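Local coordinates for immunoreactive 84kD antigen PG93 (Porphyromonas gingivalis, PDB 5M11), which serves as an essential cell-surface component of the type IX secretion system of this oral bacterium and binds zinc and calcium ions, at residues 13-18 / 55-60; 630-635 / 650-655; 700-705 / 737-742. One frame throughout, in Å; residues are numbered along the deposited sequence.

Interaction 1: 13-18 / 55-60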
# COMPACT_ATOMS: atom_id res chain seq x y z
N TRP A 13 2.79 -14.52 -4.80
CA TRP A 13 2.47 -13.14 -4.39
C TRP A 13 1.27 -13.11 -3.48
O TRP A 13 0.30 -13.83 -3.72
CB TRP A 13 2.17 -12.23 -5.61
CG TRP A 13 3.34 -11.93 -6.50
CD1 TRP A 13 3.78 -12.69 -7.54
CD2 TRP A 13 4.17 -10.75 -6.47
NE1 TRP A 13 4.85 -12.07 -8.15
CE2 TRP A 13 5.10 -10.88 -7.52
CE3 TRP A 13 4.20 -9.60 -5.68
CZ2 TRP A 13 6.08 -9.90 -7.78
CZ3 TRP A 13 5.16 -8.63 -5.94
CH2 TRP A 13 6.09 -8.79 -6.97
N ASN A 14 1.31 -12.24 -2.46
CA ASN A 14 0.19 -12.04 -1.55
C ASN A 14 0.14 -10.58 -1.06
O ASN A 14 1.16 -9.89 -1.11
CB ASN A 14 0.25 -13.03 -0.38
CG ASN A 14 -0.87 -14.04 -0.46
OD1 ASN A 14 -0.64 -15.21 -0.79
ND2 ASN A 14 -2.11 -13.60 -0.23
N THR A 15 -1.06 -10.11 -0.64
CA THR A 15 -1.23 -8.75 -0.13
C THR A 15 -1.68 -8.76 1.33
O THR A 15 -2.57 -9.54 1.72
CB THR A 15 -2.19 -7.93 -0.99
OG1 THR A 15 -3.45 -8.58 -1.01
CG2 THR A 15 -1.71 -7.74 -2.41
N LEU A 16 -1.07 -7.87 2.13
CA LEU A 16 -1.35 -7.72 3.56
C LEU A 16 -1.96 -6.31 3.80
O LEU A 16 -1.32 -5.36 4.30
CB LEU A 16 -0.05 -8.00 4.36
CG LEU A 16 0.45 -9.47 4.35
CD1 LEU A 16 1.89 -9.54 4.69
CD2 LEU A 16 -0.30 -10.33 5.39
N LEU A 17 -3.22 -6.19 3.38
CA LEU A 17 -3.98 -4.95 3.38
C LEU A 17 -4.81 -4.76 4.65
O LEU A 17 -5.17 -5.74 5.31
CB LEU A 17 -4.88 -4.87 2.12
CG LEU A 17 -4.11 -4.73 0.78
CD1 LEU A 17 -5.03 -4.69 -0.40
CD2 LEU A 17 -3.21 -3.49 0.76
N ALA A 18 -5.07 -3.48 4.99
CA ALA A 18 -5.80 -3.01 6.15
C ALA A 18 -7.32 -2.79 5.89
O ALA A 18 -7.73 -2.31 4.83
CB ALA A 18 -5.17 -1.72 6.65
N ASP A 55 -9.23 -8.76 -3.41
CA ASP A 55 -8.10 -8.03 -3.99
C ASP A 55 -7.87 -8.41 -5.47
O ASP A 55 -8.67 -9.15 -6.06
CB ASP A 55 -6.81 -8.27 -3.18
CG ASP A 55 -6.39 -9.73 -3.01
OD1 ASP A 55 -7.12 -10.62 -3.50
OD2 ASP A 55 -5.35 -9.98 -2.36
N ARG A 56 -6.76 -7.91 -6.06
CA ARG A 56 -6.39 -8.17 -7.43
C ARG A 56 -6.06 -9.64 -7.61
O ARG A 56 -6.23 -10.18 -8.70
CB ARG A 56 -5.22 -7.28 -7.84
CG ARG A 56 -5.68 -6.03 -8.57
CD ARG A 56 -4.57 -5.03 -8.80
NE ARG A 56 -3.58 -5.47 -9.78
CZ ARG A 56 -2.36 -4.95 -9.89
NH1 ARG A 56 -1.97 -3.97 -9.06
NH2 ARG A 56 -1.51 -5.41 -10.80
N ILE A 57 -5.65 -10.30 -6.52
CA ILE A 57 -5.33 -11.72 -6.45
C ILE A 57 -6.64 -12.53 -6.56
O ILE A 57 -6.65 -13.60 -7.14
CB ILE A 57 -4.51 -11.99 -5.15
CG1 ILE A 57 -2.99 -12.04 -5.45
CG2 ILE A 57 -4.97 -13.21 -4.36
CD1 ILE A 57 -2.19 -10.98 -4.75
N SER A 58 -7.75 -11.97 -6.04
CA SER A 58 -9.08 -12.59 -6.05
C SER A 58 -9.77 -12.54 -7.44
O SER A 58 -10.82 -13.17 -7.62
CB SER A 58 -9.97 -11.92 -5.01
OG SER A 58 -11.30 -12.40 -5.07
N GLY A 59 -9.21 -11.78 -8.38
CA GLY A 59 -9.78 -11.63 -9.72
C GLY A 59 -10.14 -10.21 -10.10
O GLY A 59 -10.54 -9.97 -11.24
N LEU A 60 -9.98 -9.26 -9.17
CA LEU A 60 -10.28 -7.85 -9.41
C LEU A 60 -9.21 -7.24 -10.32
O LEU A 60 -8.07 -7.70 -10.32
CB LEU A 60 -10.39 -7.08 -8.08
CG LEU A 60 -11.78 -7.00 -7.39
CD1 LEU A 60 -12.31 -8.37 -6.98
CD2 LEU A 60 -11.70 -6.16 -6.15
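T15 on strand 13-16 faces D55 and I57 in the loop after strand 52-54, yet the backbones stay well apart, the closest CA atoms being those of N14 and I57 at 7.4 Å, so side chains do the bridging. The one hydrogen bond across the gap runs from T15 OG1 to D55 OD2 over 2.7 Å, using the anti lone pair, away from OD1. The T15 torsion (chi1 59°) sets OG1 between the backbone N and the carbonyl carbon and turns CG2 toward I57, where it makes an apolar contact with CD1, tip to tip at 4.0 Å. The same CD1 also lies against the W13 carbonyl. Within the loop, S58 N donates to D55 O at 3.0 Å; its weak bond to D55 OD1 may help to steady the carboxylate. This surface contact joins a blade-to-blade loop of the N-terminal propeller to the edge strand of a sheet consistent with the closing blade of a second propeller. Strand 13-16 pairs through N14 and L16 with strand 655-660, while W13 packs on F624 and F659; strand 52-54 is outermost in the sheet beginning with strand 22-27, and the loop leads on to strand 65-71.

Interaction 2: 630-635 / 650-655. With CA (calcium ion), chain L.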
# COMPACT_ATOMS: atom_id res chain seq x y z
N PRO A 630 1.82 -8.95 -10.14
CA PRO A 630 0.71 -8.53 -9.26
C PRO A 630 1.07 -7.36 -8.31
O PRO A 630 0.19 -6.97 -7.54
CB PRO A 630 0.40 -9.80 -8.46
CG PRO A 630 1.07 -10.92 -9.19
CD PRO A 630 2.28 -10.31 -9.76
N LEU A 631 2.32 -6.80 -8.40
CA LEU A 631 2.82 -5.65 -7.62
C LEU A 631 1.79 -4.49 -7.63
O LEU A 631 1.34 -4.05 -8.70
CB LEU A 631 4.19 -5.19 -8.15
CG LEU A 631 4.93 -4.10 -7.37
CD1 LEU A 631 5.54 -4.63 -6.09
CD2 LEU A 631 6.02 -3.51 -8.20
N LEU A 632 1.38 -4.06 -6.42
CA LEU A 632 0.35 -3.04 -6.18
C LEU A 632 0.72 -1.65 -6.74
O LEU A 632 -0.14 -0.98 -7.32
CB LEU A 632 0.02 -2.94 -4.68
CG LEU A 632 -0.85 -4.07 -4.09
CD1 LEU A 632 -0.89 -3.99 -2.58
CD2 LEU A 632 -2.28 -4.01 -4.64
N SER A 633 1.99 -1.22 -6.57
CA SER A 633 2.46 0.07 -7.03
C SER A 633 3.91 0.02 -7.45
O SER A 633 4.70 -0.71 -6.84
CB SER A 633 2.28 1.11 -5.93
OG SER A 633 2.86 2.36 -6.26
N ASN A 634 4.29 0.81 -8.49
CA ASN A 634 5.68 0.93 -8.95
C ASN A 634 6.50 1.80 -7.98
O ASN A 634 7.73 1.80 -8.07
CB ASN A 634 5.76 1.51 -10.38
CG ASN A 634 5.24 0.60 -11.48
OD1 ASN A 634 5.36 -0.63 -11.42
ND2 ASN A 634 4.70 1.20 -12.53
N ASN A 635 5.83 2.54 -7.06
CA ASN A 635 6.48 3.37 -6.06
C ASN A 635 6.52 2.57 -4.73
O ASN A 635 5.51 2.44 -4.03
CB ASN A 635 5.79 4.74 -5.91
CG ASN A 635 6.41 5.70 -4.90
OD1 ASN A 635 7.47 5.45 -4.28
ND2 ASN A 635 5.75 6.84 -4.71
N ILE A 650 7.14 -6.17 0.90
CA ILE A 650 7.27 -5.03 -0.03
C ILE A 650 6.30 -3.96 0.41
O ILE A 650 5.10 -4.15 0.26
CB ILE A 650 7.02 -5.48 -1.52
CG1 ILE A 650 7.91 -6.69 -1.93
CG2 ILE A 650 7.17 -4.32 -2.51
CD1 ILE A 650 7.24 -7.70 -2.94
N GLY A 651 6.83 -2.88 0.97
CA GLY A 651 6.01 -1.77 1.39
C GLY A 651 5.77 -0.82 0.24
O GLY A 651 6.58 0.08 0.02
N THR A 652 4.71 -1.03 -0.56
CA THR A 652 4.43 -0.13 -1.69
C THR A 652 3.65 1.08 -1.18
O THR A 652 3.11 1.04 -0.07
CB THR A 652 3.71 -0.80 -2.89
OG1 THR A 652 2.37 -1.21 -2.55
CG2 THR A 652 4.50 -1.95 -3.50
N ALA A 653 3.57 2.13 -2.00
CA ALA A 653 2.82 3.35 -1.66
C ALA A 653 1.31 3.04 -1.46
O ALA A 653 0.61 3.79 -0.78
CB ALA A 653 3.01 4.39 -2.75
N ASP A 654 0.86 1.89 -2.01
CA ASP A 654 -0.51 1.40 -1.94
C ASP A 654 -0.65 0.16 -1.01
O ASP A 654 -1.59 -0.60 -1.14
CB ASP A 654 -1.04 1.08 -3.35
CG ASP A 654 -1.45 2.31 -4.13
OD1 ASP A 654 -2.61 2.76 -3.97
OD2 ASP A 654 -0.60 2.85 -4.88
N GLY A 655 0.28 -0.02 -0.07
CA GLY A 655 0.20 -1.12 0.89
C GLY A 655 1.23 -2.24 0.83
O GLY A 655 2.07 -2.29 -0.07
CA CA L . -1.67 3.55 -6.91
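The tight hairpin joining strands 647-652 and 655-660, a type I beta turn from T652 to G655 in a four-stranded antiparallel sheet consistent with a propeller blade whose outer strand is the N-terminal strand 13-16, packs against the loop 630-635 through T652, A653 and D654 and reaches a calcium ion. The turn is closed in both directions by backbone bonds, T652 N to G655 O and G655 N to T652 O. G655 O takes a second donor, T652 OG1 at 2.7 Å, in the carbonyl plane on a lone pair, so this oxygen is gripped twice by a single residue. The T652 torsion that allows this (chi1 67°) also sends CG2 to the loop, where it touches S633 O at 3.6 Å and L631 CD1 at 3.9 Å. L631 CD1 continues onto I650 CG2, the two side chains crossing at about a right angle, and L632 lays CB beside T652 OG1 and CD1 near D654 O. Two leucines thus lie against the hairpin, L631 on methyl groups and L632 beside oxygens, and M657 lies against both of them.

Farther along the loop, S633 OG accepts from N635 N at 3.1 Å, an ST turn that probably helps to present the N635 carbonyl to the hairpin. A653 N donates to that N635 O over 2.8 Å, approaching nearly end-on to the carbonyl (168° at the oxygen); this is the hydrogen bond that ties the two segments together. S633 CB also touches the D654 carboxylate, and S64 from another loop packs on D654. D654 binds the calcium ion through one carboxylate oxygen: OD2 lies 2.4 Å from the metal, whereas OD1 stands back at 3.2 Å.

Interaction 3: 700-705 / 737-742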
# COMPACT_ATOMS: atom_id res chain seq x y z
N VAL A 700 19.50 -26.75 -12.04
CA VAL A 700 18.37 -27.33 -12.76
C VAL A 700 18.88 -27.73 -14.13
O VAL A 700 19.35 -26.86 -14.88
CB VAL A 700 17.11 -26.38 -12.82
CG1 VAL A 700 15.98 -26.99 -13.64
CG2 VAL A 700 16.62 -26.03 -11.42
N LYS A 701 18.86 -29.05 -14.44
CA LYS A 701 19.33 -29.57 -15.74
C LYS A 701 18.30 -30.53 -16.37
O LYS A 701 17.75 -31.40 -15.69
CB LYS A 701 20.73 -30.22 -15.65
CG LYS A 701 20.83 -31.52 -14.84
CD LYS A 701 22.27 -31.94 -14.57
CE LYS A 701 22.73 -31.60 -13.18
NZ LYS A 701 22.92 -30.14 -13.00
N ILE A 702 18.03 -30.32 -17.67
CA ILE A 702 17.07 -31.11 -18.44
C ILE A 702 17.82 -32.10 -19.34
O ILE A 702 18.70 -31.70 -20.10
CB ILE A 702 16.11 -30.18 -19.25
CG1 ILE A 702 15.43 -29.14 -18.33
CG2 ILE A 702 15.06 -31.01 -20.02
CD1 ILE A 702 14.89 -27.91 -19.00
N THR A 703 17.48 -33.39 -19.22
CA THR A 703 18.09 -34.47 -20.01
C THR A 703 17.05 -35.34 -20.70
O THR A 703 15.93 -35.49 -20.21
CB THR A 703 18.96 -35.40 -19.14
OG1 THR A 703 18.14 -36.13 -18.23
CG2 THR A 703 20.09 -34.68 -18.44
N ASP A 704 17.48 -36.00 -21.79
CA ASP A 704 16.65 -36.97 -22.50
C ASP A 704 16.72 -38.30 -21.72
O ASP A 704 17.49 -38.39 -20.75
CB ASP A 704 17.09 -37.13 -23.98
CG ASP A 704 18.53 -37.55 -24.24
OD1 ASP A 704 19.30 -37.71 -23.27
OD2 ASP A 704 18.90 -37.69 -25.42
N THR A 705 15.94 -39.31 -22.14
CA THR A 705 15.90 -40.61 -21.46
C THR A 705 17.31 -41.25 -21.46
O THR A 705 17.63 -41.97 -20.52
CB THR A 705 14.83 -41.53 -22.04
OG1 THR A 705 13.80 -40.74 -22.65
CG2 THR A 705 14.22 -42.43 -20.98
N TYR A 737 11.27 -36.43 -20.89
CA TYR A 737 12.42 -35.62 -20.52
C TYR A 737 12.49 -35.54 -19.01
O TYR A 737 11.51 -35.89 -18.33
CB TYR A 737 12.34 -34.23 -21.21
CG TYR A 737 12.44 -34.34 -22.72
CD1 TYR A 737 13.67 -34.30 -23.36
CD2 TYR A 737 11.30 -34.59 -23.50
CE1 TYR A 737 13.77 -34.48 -24.73
CE2 TYR A 737 11.40 -34.78 -24.87
CZ TYR A 737 12.64 -34.73 -25.48
OH TYR A 737 12.77 -34.90 -26.84
N ALA A 738 13.67 -35.20 -18.47
CA ALA A 738 13.86 -35.19 -17.03
C ALA A 738 14.51 -33.92 -16.57
O ALA A 738 15.40 -33.38 -17.22
CB ALA A 738 14.69 -36.38 -16.60
N VAL A 739 14.07 -33.47 -15.39
CA VAL A 739 14.52 -32.28 -14.70
C VAL A 739 15.22 -32.74 -13.41
O VAL A 739 14.58 -33.32 -12.51
CB VAL A 739 13.32 -31.34 -14.43
CG1 VAL A 739 13.76 -30.04 -13.77
CG2 VAL A 739 12.56 -31.05 -15.72
N ALA A 740 16.54 -32.54 -13.36
CA ALA A 740 17.35 -32.87 -12.20
C ALA A 740 17.64 -31.60 -11.45
O ALA A 740 18.25 -30.67 -11.99
CB ALA A 740 18.63 -33.57 -12.62
N VAL A 741 17.13 -31.53 -10.21
CA VAL A 741 17.28 -30.37 -9.33
C VAL A 741 18.20 -30.73 -8.17
O VAL A 741 17.87 -31.59 -7.38
CB VAL A 741 15.93 -29.80 -8.81
CG1 VAL A 741 16.15 -28.55 -7.97
CG2 VAL A 741 14.97 -29.52 -9.96
N TYR A 742 19.32 -30.03 -8.07
CA TYR A 742 20.26 -30.24 -6.97
C TYR A 742 20.52 -28.93 -6.22
O TYR A 742 20.90 -27.93 -6.84
CB TYR A 742 21.58 -30.85 -7.47
CG TYR A 742 22.63 -31.00 -6.40
CD1 TYR A 742 22.56 -32.03 -5.46
CD2 TYR A 742 23.70 -30.12 -6.31
CE1 TYR A 742 23.53 -32.19 -4.47
CE2 TYR A 742 24.67 -30.26 -5.32
CZ TYR A 742 24.58 -31.29 -4.40
OH TYR A 742 25.54 -31.43 -3.43
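A near-trans torsion at V700 (chi1 177°) directs CG1 toward V739 CG1, 3.8 Å away, and leaves CG2 beside V741 CG2 at 4.1 Å; V700 and V741 lie side by side and point the same way. I702 joins them on this buried face, its CG1 near V739 CG2. On the other face the K701 torsion (chi1 68°) brings CG alongside A740 CB at 3.7 Å while NZ goes on to bond Q712 OE1. T703 OG1 lies beside A738 CB on the same side.

The two strands are antiparallel, their axes 158° apart in direction. K701 and A740 form one hydrogen-bonded pair, with A740 N to K701 O at 2.9 Å, and T703 and A738 form the next, with A738 N to T703 O also at 2.9 Å; each pair is completed by the reciprocal bond. Between them, I702 with V739 is a non-hydrogen-bonded pair, and I702 CA brings a C-H to A738 O at 3.1 Å. At the far end the Y737 ring approaches D704 obliquely, CD1 lying 4.1 Å from D704 CA, and its hydroxyl bonds A733 O.

This is the central strand pair of the C-terminal beta domain, with the V741 side chain about 6 Å from that of D743, which binds calcium together with E670. In the four-stranded antiparallel sheet, strand 709-714 flanks 699-703, bonding V700 and I702, while strand 749-756 flanks 735-742, bonding Y737 and V739; L694, from a loop, touches V700 and V741.

In the fold
Interactions 1 and 2 adjoin, their centres 11 Å apart, and share the sheet in which the N-terminal strand 13-16 pairs with strand 655-660. W13 touches P630 and I650, and R56 bonds weakly to L631 O. This pairing of the N-terminal strand with one so much later in the chain is consistent with closure of a beta-propeller, the sheets between about residues 22 and 303 probably forming a separate seven-bladed propeller that supplies the loop 55-60. Interaction 1 closes before interaction 2 opens, and interaction 3 follows both. It lies apart in the C-terminal domain, its centre about 35 Å from that of interaction 1 and 36 Å from that of interaction 2, in a sheet of its own.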